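Local coordinates for uncharacterized protein (Corynebacterium diphtheriae NCTC 13129, PDB 3B4Q) that is of unknown function but is an all-helical domain that probably belongs to the C-terminal part of a resuscitation-promoting factor of the Rpf1 family, at residues N76-G79 against F80-N84. Numbering follows the deposited sequence.
Sequences NFNG and FYMAN
F80 N donates to N76 O at 2.9 Å, closing the first turn of the short helix 77-83. N76 grips this turn twice, because its side chain is also the N-cap: OD1 accepts from G79 N at 3.0 Å. That donor stands above the carbonyl plane of the amide and does not lie on a lone pair. Asparagine suits the place, since a short side chain with an acceptor can turn back onto an N-H that has no earlier carbonyl within the helix. G79 has no side chain, and the N76 amide folds over its backbone, N76 ND2 lying 3.7 Å from G79 CA. The F80 ring turns into the core against L47 and Y70.

Y81 follows with a nearly straight bond, N to F77 O at 2.9 Å (N-H...O 170°). One turn apart, the two aromatic residues also meet through their side chains, F77 CE2 lying 4.0 Å from Y81 CB in an oblique approach. In each, chi1 near 180° sets CG beside the residue's own carbonyl carbon, and both side chains touch V13 and V14.

M82, a selenomethionine, donates its N to N78 O on the exposed side. M82 CG sits 3.2 Å from N78 O and 3.9 Å from N78 OD1. The flexible selenoether chain thus crosses the polar amide through its CG methylene, where solvent can reach both.

A83 N bonds to G79 O at 2.9 Å; its small methyl fits against F69. N84 then leaves helical geometry, just before helix 85-91.

The chemistry implies an amphipathic helix: phenylalanine and tyrosine bury one side in the helical bundle, while N76 and N78 lie on the exposed side, the N76 amide turned onto G79 N as the cap that satisfies a first-turn amide.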
loop_
_atom_site.group_PDB
_atom_site.type_symbol
_atom_site.label_atom_id
_atom_site.label_comp_id
_atom_site.label_asym_id
_atom_site.label_seq_id
_atom_site.Cartn_x
_atom_site.Cartn_y
_atom_site.Cartn_z
ATOM N N ASN A 76 0.877 -1.039 -9.539
ATOM C CA ASN A 76 -0.541 -1.277 -9.595
ATOM C C ASN A 76 -1.093 -1.338 -8.164
ATOM O O ASN A 76 -1.062 -2.398 -7.513
ATOM C CB ASN A 76 -0.803 -2.596 -10.356
ATOM C CG ASN A 76 -2.261 -3.005 -10.368
ATOM O OD1 ASN A 76 -3.176 -2.290 -9.879
ATOM N ND2 ASN A 76 -2.499 -4.213 -10.927
ATOM N N PHE A 77 -1.554 -0.183 -7.669
ATOM C CA PHE A 77 -1.944 -0.120 -6.251
ATOM C C PHE A 77 -3.105 -1.070 -5.908
ATOM O O PHE A 77 -3.049 -1.838 -4.926
ATOM C CB PHE A 77 -2.215 1.285 -5.714
ATOM C CG PHE A 77 -2.451 1.262 -4.241
ATOM C CD1 PHE A 77 -1.363 1.189 -3.348
ATOM C CD2 PHE A 77 -3.745 1.154 -3.735
ATOM C CE1 PHE A 77 -1.582 1.098 -1.998
ATOM C CE2 PHE A 77 -3.977 1.053 -2.368
ATOM C CZ PHE A 77 -2.888 1.023 -1.497
ATOM N N ASN A 78 -4.170 -1.002 -6.694
ATOM C CA ASN A 78 -5.331 -1.859 -6.403
ATOM C C ASN A 78 -4.897 -3.323 -6.430
ATOM O O ASN A 78 -5.279 -4.097 -5.552
ATOM C CB ASN A 78 -6.445 -1.627 -7.443
ATOM C CG ASN A 78 -7.647 -2.471 -7.158
ATOM O OD1 ASN A 78 -7.862 -3.521 -7.796
ATOM N ND2 ASN A 78 -8.380 -2.103 -6.142
ATOM N N GLY A 79 -4.062 -3.697 -7.409
ATOM C CA GLY A 79 -3.629 -5.092 -7.506
ATOM C C GLY A 79 -2.806 -5.497 -6.296
ATOM O O GLY A 79 -2.970 -6.605 -5.741
ATOM N N PHE A 80 -1.920 -4.598 -5.867
ATOM C CA PHE A 80 -1.056 -4.898 -4.714
ATOM C C PHE A 80 -1.875 -5.058 -3.438
ATOM O O PHE A 80 -1.680 -6.006 -2.667
ATOM C CB PHE A 80 -0.045 -3.761 -4.539
ATOM C CG PHE A 80 0.795 -3.886 -3.287
ATOM C CD1 PHE A 80 1.807 -4.829 -3.197
ATOM C CD2 PHE A 80 0.535 -3.065 -2.171
ATOM C CE1 PHE A 80 2.576 -4.962 -2.039
ATOM C CE2 PHE A 80 1.307 -3.198 -1.012
ATOM C CZ PHE A 80 2.341 -4.156 -0.957
ATOM N N TYR A 81 -2.789 -4.134 -3.224
ATOM C CA TYR A 81 -3.608 -4.171 -2.018
ATOM C C TYR A 81 -4.492 -5.416 -2.018
ATOM O O TYR A 81 -4.561 -6.131 -1.009
ATOM C CB TYR A 81 -4.461 -2.925 -1.934
ATOM C CG TYR A 81 -5.367 -2.928 -0.713
ATOM C CD1 TYR A 81 -4.825 -2.887 0.596
ATOM C CD2 TYR A 81 -6.753 -3.016 -0.848
ATOM C CE1 TYR A 81 -5.666 -2.929 1.728
ATOM C CE2 TYR A 81 -7.593 -3.055 0.261
ATOM C CZ TYR A 81 -7.054 -2.985 1.552
ATOM O OH TYR A 81 -7.902 -3.026 2.681
HETATM N N MSE A 82 -5.126 -5.706 -3.145
HETATM C CA MSE A 82 -6.022 -6.866 -3.188
HETATM C C MSE A 82 -5.236 -8.175 -2.974
HETATM O O MSE A 82 -5.687 -9.077 -2.226
HETATM C CB MSE A 82 -6.886 -6.879 -4.467
HETATM C CG MSE A 82 -7.861 -5.688 -4.540
HETATM SE SE MSE A 82 -9.107 -5.585 -3.008
HETATM C CE MSE A 82 -10.274 -7.071 -3.475
ATOM N N ALA A 83 -4.050 -8.252 -3.564
ATOM C CA ALA A 83 -3.246 -9.454 -3.436
ATOM C C ALA A 83 -2.833 -9.675 -1.970
ATOM O O ALA A 83 -2.755 -10.837 -1.472
ATOM C CB ALA A 83 -2.021 -9.304 -4.302
ATOM N N ASN A 84 -2.539 -8.584 -1.270
ATOM C CA ASN A 84 -2.020 -8.703 0.121
ATOM C C ASN A 84 -3.080 -8.404 1.179
ATOM O O ASN A 84 -2.762 -8.230 2.368
ATOM C CB ASN A 84 -0.804 -7.809 0.302
ATOM C CG ASN A 84 0.448 -8.373 -0.386
ATOM O OD1 ASN A 84 1.114 -7.664 -1.166
ATOM N ND2 ASN A 84 0.719 -9.650 -0.170
#